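Local structure of C2 domain protein (Scophthalmus maximus, 3W57) at residues L24-L29 / L123-T128; R30-P35 / D114-E119; G40-Y45 / V88-T93. The protein binds calcium ions through a C2 domain and may have wide pore channel activity. All blocks are in the same frame, centred on the assembly; numbering follows the deposited sequence.

Contact 1 (L24-L29 / L123-T128)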
loop_
_atom_site.group_PDB
_atom_site.type_symbol
_atom_site.label_atom_id
_atom_site.label_comp_id
_atom_site.label_asym_id
_atom_site.label_seq_id
_atom_site.Cartn_x
_atom_site.Cartn_y
_atom_site.Cartn_z
ATOM N N LEU A 24 7.656 -11.654 6.030
ATOM C CA LEU A 24 6.677 -11.081 5.115
ATOM C C LEU A 24 7.378 -10.197 4.087
ATOM O O LEU A 24 8.248 -9.402 4.428
ATOM C CB LEU A 24 5.630 -10.279 5.886
ATOM C CG LEU A 24 4.634 -9.442 5.062
ATOM C CD1 LEU A 24 3.633 -10.324 4.323
ATOM C CD2 LEU A 24 3.907 -8.447 5.923
ATOM N N ARG A 25 6.995 -10.340 2.824
ATOM C CA ARG A 25 7.517 -9.473 1.782
ATOM C C ARG A 25 6.325 -8.914 1.037
ATOM O O ARG A 25 5.488 -9.680 0.575
ATOM C CB ARG A 25 8.399 -10.257 0.820
ATOM C CG ARG A 25 8.969 -9.402 -0.287
ATOM C CD ARG A 25 9.775 -10.236 -1.268
ATOM N NE ARG A 25 10.178 -9.439 -2.421
ATOM C CZ ARG A 25 9.928 -9.783 -3.679
ATOM N NH1 ARG A 25 9.297 -10.918 -3.934
ATOM N NH2 ARG A 25 10.325 -9.001 -4.683
ATOM N N LEU A 26 6.251 -7.590 0.935
ATOM C CA LEU A 26 5.111 -6.903 0.318
ATOM C C LEU A 26 5.640 -6.145 -0.894
ATOM O O LEU A 26 6.581 -5.364 -0.775
ATOM C CB LEU A 26 4.474 -5.937 1.336
ATOM C CG LEU A 26 3.204 -5.131 1.021
ATOM C CD1 LEU A 26 3.508 -3.878 0.221
ATOM C CD2 LEU A 26 2.159 -5.990 0.299
ATOM N N TYR A 27 5.059 -6.389 -2.065
ATOM C CA TYR A 27 5.661 -5.882 -3.297
ATOM C C TYR A 27 4.659 -5.685 -4.429
ATOM O O TYR A 27 3.482 -6.022 -4.294
ATOM C CB TYR A 27 6.813 -6.798 -3.743
ATOM C CG TYR A 27 6.488 -8.280 -3.862
ATOM C CD1 TYR A 27 6.438 -8.905 -5.108
ATOM C CD2 TYR A 27 6.273 -9.065 -2.731
ATOM C CE1 TYR A 27 6.163 -10.261 -5.225
ATOM C CE2 TYR A 27 6.002 -10.434 -2.840
ATOM C CZ TYR A 27 5.948 -11.019 -4.089
ATOM O OH TYR A 27 5.684 -12.371 -4.203
ATOM N N ASN A 28 5.130 -5.131 -5.543
ATOM C CA ASN A 28 4.277 -4.899 -6.720
ATOM C C ASN A 28 3.042 -4.046 -6.464
ATOM O O ASN A 28 1.955 -4.353 -6.958
ATOM C CB ASN A 28 3.920 -6.215 -7.422
ATOM C CG ASN A 28 5.119 -6.827 -8.106
ATOM O OD1 ASN A 28 6.203 -6.246 -8.083
ATOM N ND2 ASN A 28 4.945 -8.000 -8.696
ATOM N N LEU A 29 3.223 -2.981 -5.691
ATOM C CA LEU A 29 2.150 -2.001 -5.466
ATOM C C LEU A 29 1.839 -1.199 -6.713
ATOM O O LEU A 29 2.735 -0.703 -7.399
ATOM C CB LEU A 29 2.508 -1.027 -4.335
ATOM C CG LEU A 29 2.626 -1.664 -2.948
ATOM C CD1 LEU A 29 3.498 -0.781 -2.062
ATOM C CD2 LEU A 29 1.260 -1.879 -2.317
ATOM N N LEU A 123 -6.308 -0.329 -5.631
ATOM C CA LEU A 123 -4.928 -0.697 -5.313
ATOM C C LEU A 123 -4.725 -2.195 -5.544
ATOM O O LEU A 123 -5.543 -3.004 -5.120
ATOM C CB LEU A 123 -4.615 -0.359 -3.851
ATOM C CG LEU A 123 -3.306 -0.949 -3.284
ATOM C CD1 LEU A 123 -2.082 -0.292 -3.898
ATOM C CD2 LEU A 123 -3.253 -0.832 -1.745
ATOM N N HIS A 124 -3.648 -2.556 -6.244
ATOM C CA HIS A 124 -3.275 -3.962 -6.435
ATOM C C HIS A 124 -1.930 -4.198 -5.775
ATOM O O HIS A 124 -1.080 -3.317 -5.786
ATOM C CB HIS A 124 -3.170 -4.285 -7.923
ATOM C CG HIS A 124 -4.432 -4.028 -8.678
ATOM N ND1 HIS A 124 -5.159 -5.032 -9.282
ATOM C CD2 HIS A 124 -5.100 -2.878 -8.924
ATOM C CE1 HIS A 124 -6.221 -4.509 -9.872
ATOM N NE2 HIS A 124 -6.208 -3.204 -9.669
ATOM N N TYR A 125 -1.752 -5.366 -5.172
ATOM C CA TYR A 125 -0.491 -5.686 -4.504
ATOM C C TYR A 125 -0.299 -7.190 -4.385
ATOM O O TYR A 125 -1.223 -7.962 -4.640
ATOM C CB TYR A 125 -0.462 -5.063 -3.115
ATOM C CG TYR A 125 -1.559 -5.539 -2.182
ATOM C CD1 TYR A 125 -1.310 -6.533 -1.241
ATOM C CD2 TYR A 125 -2.829 -4.962 -2.208
ATOM C CE1 TYR A 125 -2.308 -6.960 -0.366
ATOM C CE2 TYR A 125 -3.823 -5.387 -1.334
ATOM C CZ TYR A 125 -3.554 -6.381 -0.414
ATOM O OH TYR A 125 -4.553 -6.798 0.454
ATOM N N MET A 126 0.912 -7.594 -4.007
ATOM C CA MET A 126 1.219 -8.996 -3.746
ATOM C C MET A 126 1.999 -9.067 -2.456
ATOM O O MET A 126 2.691 -8.132 -2.097
ATOM C CB MET A 126 2.124 -9.591 -4.833
ATOM C CG MET A 126 1.566 -9.597 -6.202
ATOM S SD MET A 126 2.802 -10.373 -7.253
ATOM C CE MET A 126 2.934 -11.994 -6.543
ATOM N N TYR A 127 1.906 -10.197 -1.774
ATOM C CA TYR A 127 2.810 -10.455 -0.665
ATOM C C TYR A 127 3.186 -11.924 -0.616
ATOM O O TYR A 127 2.479 -12.794 -1.148
ATOM C CB TYR A 127 2.225 -9.981 0.671
ATOM C CG TYR A 127 1.133 -10.857 1.226
ATOM C CD1 TYR A 127 1.442 -11.959 2.014
ATOM C CD2 TYR A 127 -0.204 -10.594 0.957
ATOM C CE1 TYR A 127 0.445 -12.772 2.530
ATOM C CE2 TYR A 127 -1.203 -11.402 1.460
ATOM C CZ TYR A 127 -0.874 -12.492 2.240
ATOM O OH TYR A 127 -1.883 -13.292 2.744
ATOM N N THR A 128 4.326 -12.185 0.006
ATOM C CA THR A 128 4.771 -13.544 0.241
ATOM C C THR A 128 5.058 -13.653 1.726
ATOM O O THR A 128 5.824 -12.852 2.262
ATOM C CB THR A 128 6.042 -13.869 -0.553
ATOM O OG1 THR A 128 5.749 -13.870 -1.961
ATOM C CG2 THR A 128 6.557 -15.249 -0.144
HETATM O O HOH W 1 8.607 -13.256 -2.573
#
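Arg25 and Thr128 face each other as an antiparallel hydrogen-bonded pair, joined by Arg25 N to Thr128 O and Thr128 N to Arg25 O, both 2.8 Å. Leu26 and Tyr127 follow as a non-hydrogen-bonded pair whose CA atoms lie 4.3 Å apart, and Tyr27 and Met126 close a second ring, in which Tyr27 N gives a nearly straight bond to Met126 O (173° at the hydrogen). The strand axes approach to 4.7 Å and run at 157°. Past Tyr27 the ladder is interrupted at Asn28, which has a left-handed backbone conformation, and resumes with the His124-Arg30 backbone bond; Leu29 rather than Asn28 comes nearest to Tyr125.

On the face carrying Arg25, Tyr27, Met126 and Thr128, the Tyr27 ring is sandwiched. Met126 CB lies over one side, 4.2 Å from the ring centroid in a CH-pi contact, while Arg25 NH1 sits above the centre of the opposite side. Met126 SD approaches the same ring obliquely as a Met-aromatic contact and also meets Asn28 ND2 at 3.5 Å. With chi1 at 52°, CG of Tyr27 lies between its backbone N and carbonyl carbon, which lays the ring across Met126 and brings Tyr27 OH to Thr128 OG1 at 2.7 Å, a hydrogen bond near the ring plane. Water 1 joins Thr128 OG1 to Arg25 NH1, and Arg25 NE also pairs with Glu72.

The contacts on the other face are apolar: Leu24 CD1 meets Tyr127 CD1 at 3.6 Å, and Leu26 CD2 packs on Tyr125 CD1. Tyr125 reaches Leu84 and Leu86 of strand 83-90 in the facing sheet, its hydroxyl hydrogen-bonded to Arg104 NE. Strands 22-32 and 122-130 are the central pair of their four-stranded sheet, flanked by strands 73-78 and 109-116.

Contact 2 (R30-P35 / D114-E119)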
loop_
_atom_site.group_PDB
_atom_site.type_symbol
_atom_site.label_atom_id
_atom_site.label_comp_id
_atom_site.label_asym_id
_atom_site.label_seq_id
_atom_site.Cartn_x
_atom_site.Cartn_y
_atom_site.Cartn_z
ATOM N N ARG A 30 0.552 -1.049 -7.004
ATOM C CA ARG A 30 0.149 -0.216 -8.122
ATOM C C ARG A 30 -1.308 0.150 -7.964
ATOM O O ARG A 30 -2.072 -0.588 -7.335
ATOM C CB ARG A 30 0.363 -0.935 -9.439
ATOM C CG ARG A 30 -0.415 -2.221 -9.569
ATOM C CD ARG A 30 0.456 -3.276 -10.262
ATOM N NE ARG A 30 -0.327 -4.457 -10.604
ATOM C CZ ARG A 30 -0.527 -5.495 -9.795
ATOM N NH1 ARG A 30 -0.017 -5.513 -8.565
ATOM N NH2 ARG A 30 -1.262 -6.515 -10.212
ATOM N N VAL A 31 -1.677 1.310 -8.503
ATOM C CA VAL A 31 -3.050 1.766 -8.422
ATOM C C VAL A 31 -3.536 2.137 -9.796
ATOM O O VAL A 31 -2.789 2.679 -10.615
ATOM C CB VAL A 31 -3.189 2.994 -7.503
ATOM C CG1 VAL A 31 -4.613 3.557 -7.572
ATOM C CG2 VAL A 31 -2.818 2.601 -6.085
ATOM N N ARG A 32 -4.798 1.830 -10.053
ATOM C CA ARG A 32 -5.440 2.303 -11.268
ATOM C C ARG A 32 -6.541 3.307 -10.947
ATOM O O ARG A 32 -7.362 3.086 -10.059
ATOM C CB ARG A 32 -5.999 1.131 -12.081
ATOM C CG ARG A 32 -6.810 0.123 -11.299
ATOM C CD ARG A 32 -7.212 -1.067 -12.204
ATOM N NE ARG A 32 -8.076 -2.047 -11.533
ATOM C CZ ARG A 32 -9.356 -1.835 -11.241
ATOM N NH1 ARG A 32 -9.919 -0.666 -11.545
ATOM N NH2 ARG A 32 -10.072 -2.780 -10.636
ATOM N N GLY A 33 -6.526 4.427 -11.659
ATOM C CA GLY A 33 -7.656 5.343 -11.657
ATOM C C GLY A 33 -7.865 6.166 -10.400
ATOM O O GLY A 33 -8.993 6.306 -9.941
ATOM N N LEU A 34 -6.792 6.727 -9.851
ATOM C CA LEU A 34 -6.920 7.662 -8.733
ATOM C C LEU A 34 -7.758 8.870 -9.137
ATOM O O LEU A 34 -7.696 9.329 -10.270
ATOM C CB LEU A 34 -5.538 8.157 -8.316
ATOM C CG LEU A 34 -4.627 7.177 -7.591
ATOM C CD1 LEU A 34 -3.236 7.766 -7.483
ATOM C CD2 LEU A 34 -5.184 6.874 -6.210
ATOM N N PRO A 35 -8.498 9.430 -8.177
ATOM C CA PRO A 35 -9.327 10.603 -8.449
ATOM C C PRO A 35 -8.445 11.834 -8.604
ATOM O O PRO A 35 -7.259 11.813 -8.250
ATOM C CB PRO A 35 -10.167 10.722 -7.171
ATOM C CG PRO A 35 -9.197 10.231 -6.079
ATOM C CD PRO A 35 -8.468 9.070 -6.748
ATOM N N ASP A 114 -6.468 -7.196 -4.650
ATOM C CA ASP A 114 -6.813 -5.838 -5.043
ATOM C C ASP A 114 -7.846 -5.272 -4.082
ATOM O O ASP A 114 -8.548 -6.012 -3.391
ATOM C CB ASP A 114 -7.251 -5.753 -6.504
ATOM C CG ASP A 114 -8.381 -6.693 -6.824
ATOM O OD1 ASP A 114 -8.124 -7.776 -7.385
ATOM O OD2 ASP A 114 -9.533 -6.346 -6.501
ATOM N N CYS A 115 -7.894 -3.950 -4.015
ATOM C CA CYS A 115 -8.628 -3.251 -2.977
ATOM C C CYS A 115 -9.226 -1.981 -3.562
ATOM O O CYS A 115 -8.543 -1.245 -4.256
ATOM C CB CYS A 115 -7.659 -2.859 -1.862
ATOM S SG CYS A 115 -8.405 -1.783 -0.630
ATOM N N TYR A 116 -10.493 -1.711 -3.273
ATOM C CA TYR A 116 -11.119 -0.491 -3.771
ATOM C C TYR A 116 -10.972 0.634 -2.748
ATOM O O TYR A 116 -11.370 0.489 -1.591
ATOM C CB TYR A 116 -12.591 -0.739 -4.124
ATOM C CG TYR A 116 -12.755 -1.541 -5.406
ATOM C CD1 TYR A 116 -13.117 -0.917 -6.592
ATOM C CD2 TYR A 116 -12.510 -2.914 -5.434
ATOM C CE1 TYR A 116 -13.261 -1.634 -7.768
ATOM C CE2 TYR A 116 -12.640 -3.643 -6.611
ATOM C CZ TYR A 116 -13.019 -2.997 -7.772
ATOM O OH TYR A 116 -13.164 -3.709 -8.943
ATOM N N LEU A 117 -10.394 1.751 -3.173
ATOM C CA LEU A 117 -10.082 2.839 -2.267
ATOM C C LEU A 117 -11.313 3.719 -2.057
ATOM O O LEU A 117 -12.007 4.059 -3.014
ATOM C CB LEU A 117 -8.939 3.689 -2.822
ATOM C CG LEU A 117 -7.644 2.931 -3.131
ATOM C CD1 LEU A 117 -6.626 3.821 -3.837
ATOM C CD2 LEU A 117 -7.064 2.377 -1.829
ATOM N N LYS A 118 -11.556 4.121 -0.816
ATOM C CA LYS A 118 -12.728 4.945 -0.520
ATOM C C LYS A 118 -12.913 6.144 -1.449
ATOM O O LYS A 118 -14.037 6.402 -1.927
ATOM C CB LYS A 118 -12.702 5.412 0.937
ATOM C CG LYS A 118 -13.809 6.392 1.270
ATOM C CD LYS A 118 -13.726 6.808 2.733
ATOM C CE LYS A 118 -15.020 7.466 3.163
ATOM N NZ LYS A 118 -16.163 6.520 2.989
ATOM N N GLU A 119 -11.834 6.880 -1.712
ATOM C CA GLU A 119 -11.935 8.097 -2.513
ATOM C C GLU A 119 -11.810 7.880 -4.016
ATOM O O GLU A 119 -11.887 8.835 -4.795
ATOM C CB GLU A 119 -10.925 9.140 -2.043
ATOM C CG GLU A 119 -11.238 9.664 -0.665
ATOM C CD GLU A 119 -12.631 10.273 -0.595
ATOM O OE1 GLU A 119 -13.022 11.005 -1.545
ATOM O OE2 GLU A 119 -13.337 10.014 0.406
HETATM O O HOH W 2 -10.099 -5.130 -9.495
#
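Leu117, Glu119 and Pro35 have the most surface buried where two strand ends of the C2 beta-sandwich run out into loops at the calcium-binding end. Strands 22-32 and 109-116 are separated in their sheet by strand 122-130, and the nearest CA pair at the strand end, Val31 and Asp114, is 9.1 Å apart. Side chains meet side chains, and at Pro35 a ring meets a backbone carbonyl.

Leu117 points toward segment 30-35, and its CD1 branch does the touching: it lies 4.1 Å from Leu34 CD2 and 4.3 Å from Val31 CG1, a loose apolar junction. Cys102 and Val88 also pack against Leu117, tying it to the facing sheet. Pro35 directs its ring at the backbone of Glu119, with CG 3.3 Å from Glu119 O; its own carbonyl oxygen receives the hydroxyl of Thr42.

At the exposed margin Arg32, extended from CG to NE, carries its guanidinium to the end of Tyr116, the two planes 83° apart. Tyr116 OH stands at the guanidinium edge, 3.6 Å from Arg32 NH2. Water 2 accepts a 2.6 Å hydrogen bond from Arg32 NH2 and has weak, longer bonds to Asp114 OD2 and Tyr116 OH.

Contact 3 (G40-Y45 / V88-T93). With CA (calcium ion), chain C; CA (calcium ion), chain E; CA (calcium ion), chain D.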
loop_
_atom_site.group_PDB
_atom_site.type_symbol
_atom_site.label_atom_id
_atom_site.label_comp_id
_atom_site.label_asym_id
_atom_site.label_seq_id
_atom_site.Cartn_x
_atom_site.Cartn_y
_atom_site.Cartn_z
ATOM N N GLY A 40 -5.201 19.334 -9.892
ATOM C CA GLY A 40 -4.486 18.532 -10.857
ATOM C C GLY A 40 -4.372 17.074 -10.474
ATOM O O GLY A 40 -5.193 16.547 -9.735
ATOM N N ILE A 41 -3.314 16.430 -10.957
ATOM C CA ILE A 41 -3.198 14.984 -10.845
ATOM C C ILE A 41 -2.608 14.583 -9.503
ATOM O O ILE A 41 -1.672 15.202 -9.023
ATOM C CB ILE A 41 -2.375 14.413 -12.019
ATOM C CG1 ILE A 41 -3.006 14.876 -13.337
ATOM C CG2 ILE A 41 -2.279 12.893 -11.946
ATOM C CD1 ILE A 41 -2.219 14.497 -14.575
ATOM N N THR A 42 -3.185 13.558 -8.898
ATOM C CA THR A 42 -2.791 13.080 -7.575
ATOM C C THR A 42 -1.328 12.604 -7.485
ATOM O O THR A 42 -0.727 12.154 -8.471
ATOM C CB THR A 42 -3.766 11.975 -7.129
ATOM O OG1 THR A 42 -5.049 12.567 -6.921
ATOM C CG2 THR A 42 -3.331 11.296 -5.850
ATOM N N ASP A 43 -0.773 12.730 -6.281
ATOM C CA ASP A 43 0.634 12.459 -5.992
ATOM C C ASP A 43 0.712 11.361 -4.942
ATOM O O ASP A 43 0.966 11.610 -3.761
ATOM C CB ASP A 43 1.260 13.758 -5.499
ATOM C CG ASP A 43 0.854 14.921 -6.369
ATOM O OD1 ASP A 43 1.331 14.954 -7.521
ATOM O OD2 ASP A 43 0.027 15.758 -5.948
ATOM N N GLY A 44 0.486 10.129 -5.387
ATOM C CA GLY A 44 0.273 9.028 -4.461
ATOM C C GLY A 44 1.517 8.427 -3.836
ATOM O O GLY A 44 2.593 8.395 -4.442
ATOM N N TYR A 45 1.349 7.929 -2.617
ATOM C CA TYR A 45 2.347 7.069 -1.969
ATOM C C TYR A 45 1.607 6.090 -1.069
ATOM O O TYR A 45 0.427 6.301 -0.762
ATOM C CB TYR A 45 3.404 7.873 -1.193
ATOM C CG TYR A 45 2.927 8.616 0.038
ATOM C CD1 TYR A 45 3.064 8.062 1.304
ATOM C CD2 TYR A 45 2.343 9.882 -0.070
ATOM C CE1 TYR A 45 2.638 8.765 2.443
ATOM C CE2 TYR A 45 1.910 10.583 1.056
ATOM C CZ TYR A 45 2.062 10.017 2.306
ATOM O OH TYR A 45 1.654 10.708 3.441
ATOM N N VAL A 88 -3.175 4.319 1.133
ATOM C CA VAL A 88 -2.817 5.112 -0.034
ATOM C C VAL A 88 -3.109 6.577 0.240
ATOM O O VAL A 88 -4.265 6.954 0.478
ATOM C CB VAL A 88 -3.590 4.662 -1.281
ATOM C CG1 VAL A 88 -3.173 5.475 -2.501
ATOM C CG2 VAL A 88 -3.353 3.181 -1.511
ATOM N N HIS A 89 -2.057 7.399 0.228
ATOM C CA HIS A 89 -2.191 8.821 0.535
ATOM C C HIS A 89 -1.825 9.656 -0.676
ATOM O O HIS A 89 -1.043 9.221 -1.518
ATOM C CB HIS A 89 -1.229 9.243 1.650
ATOM C CG HIS A 89 -1.469 8.583 2.976
ATOM N ND1 HIS A 89 -1.984 9.266 4.056
ATOM C CD2 HIS A 89 -1.221 7.321 3.405
ATOM C CE1 HIS A 89 -2.056 8.447 5.095
ATOM N NE2 HIS A 89 -1.606 7.259 4.724
ATOM N N ASP A 90 -2.378 10.864 -0.736
ATOM C CA ASP A 90 -1.911 11.897 -1.660
ATOM C C ASP A 90 -1.006 12.862 -0.900
ATOM O O ASP A 90 -1.428 13.427 0.116
ATOM C CB ASP A 90 -3.093 12.680 -2.213
ATOM C CG ASP A 90 -2.662 13.931 -2.952
ATOM O OD1 ASP A 90 -1.837 13.830 -3.877
ATOM O OD2 ASP A 90 -3.096 15.042 -2.570
ATOM N N GLU A 91 0.220 13.071 -1.385
ATOM C CA GLU A 91 1.078 14.083 -0.785
ATOM C C GLU A 91 0.611 15.486 -1.167
ATOM O O GLU A 91 0.370 15.767 -2.342
ATOM C CB GLU A 91 2.537 13.902 -1.226
ATOM C CG GLU A 91 3.490 14.830 -0.492
ATOM C CD GLU A 91 4.879 14.877 -1.105
ATOM O OE1 GLU A 91 5.848 14.513 -0.404
ATOM O OE2 GLU A 91 5.007 15.299 -2.273
ATOM N N ASP A 92 0.477 16.350 -0.171
ATOM C CA ASP A 92 0.167 17.761 -0.386
ATOM C C ASP A 92 1.073 18.632 0.478
ATOM O O ASP A 92 1.756 18.139 1.385
ATOM C CB ASP A 92 -1.270 18.045 -0.000
ATOM C CG ASP A 92 -2.250 17.789 -1.123
ATOM O OD1 ASP A 92 -1.921 18.005 -2.312
ATOM O OD2 ASP A 92 -3.372 17.397 -0.777
ATOM N N THR A 93 1.093 19.924 0.177
ATOM C CA THR A 93 1.985 20.850 0.880
ATOM C C THR A 93 1.710 20.975 2.385
ATOM O O THR A 93 2.650 20.972 3.189
ATOM C CB THR A 93 1.969 22.228 0.210
ATOM O OG1 THR A 93 2.474 22.096 -1.129
ATOM C CG2 THR A 93 2.851 23.194 0.979
HETATM CA CA CA C . -1.278 16.295 -3.939
HETATM CA CA CA E . -0.056 16.806 -8.325
HETATM CA CA CA D . -5.150 16.373 -1.940
HETATM O O HOH W 3 0.106 18.380 -4.574
HETATM O O HOH W 4 -6.197 14.141 -2.266
HETATM O O HOH W 5 -7.560 16.755 -2.562
HETATM O O HOH W 6 -5.870 18.827 -1.445
HETATM O O HOH W 7 1.609 18.216 -7.187
#
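Asp43 and Asp90 meet through backbone, carboxylate and metal at once. Among the hydrogen bonds, Tyr45 and His89 form an antiparallel hydrogen-bonded pair, Tyr45 N to His89 O and His89 N to Tyr45 O, both 2.9 Å. Beyond the Gly44-Asp90 pair, Glu91 N reaches Asp43 O almost straight (172°). Asp43 N donates to Asp90 OD1 at 2.8 Å, so this carboxylate oxygen is gripped by both an amide and a calcium ion.

The aromatic contacts lie on the other side of the strands. His89 CB sits over one face of the Tyr45 ring, 3.8 Å from its centroid, in a CH-pi contact. The two rings are nearly parallel (14°) but slid apart, with little overlap. Tyr45 OH is hydrogen-bonded to Asp96 OD2. With an alanine here in place of Tyr45, His89 CB would probably lose the ring face it packs on, and Asp96 its hydroxyl partner.

Metal bonds complete the contact. A chi1 of 169° swings the Asp90 carboxylate toward the ions, and both its oxygens bind the chain C calcium; OD2, 2.5 Å from the chain D calcium, bridges the two ions. Asp43 OD2 similarly bridges the chain C and chain E calciums. Asp92 places one oxygen on each of the chain C and D ions, Glu91 O binds the chain C ion, and Ile41 O binds the chain E ion at 2.4 Å. Asp37, Asn63 and Asp97 supply further ligands. Carboxylates shared among neighbouring calcium ions in loops at one end of a beta-sandwich are the hallmark of the C2-domain calcium site.

In the fold
Contacts 1 and 2, their centres about 15 Å apart, belong to the same four-stranded sheet and share strand 22-32. Contact 3 joins strands 44-50 and 83-90 of the other sheet, its centre about 20 Å from that of contact 1 and about 12 Å from that of contact 2. In sequence, the chain between the segments of contact 1 contains contact 2, and that between the segments of contact 2 contains contact 3. Among the places where the sheets meet, Leu123 CD2 packs on Val88 CG2, and the Pro35-Thr42 bond ties contact 2 to contact 3. The sandwich thus joins its strand framework directly to the calcium-binding loops.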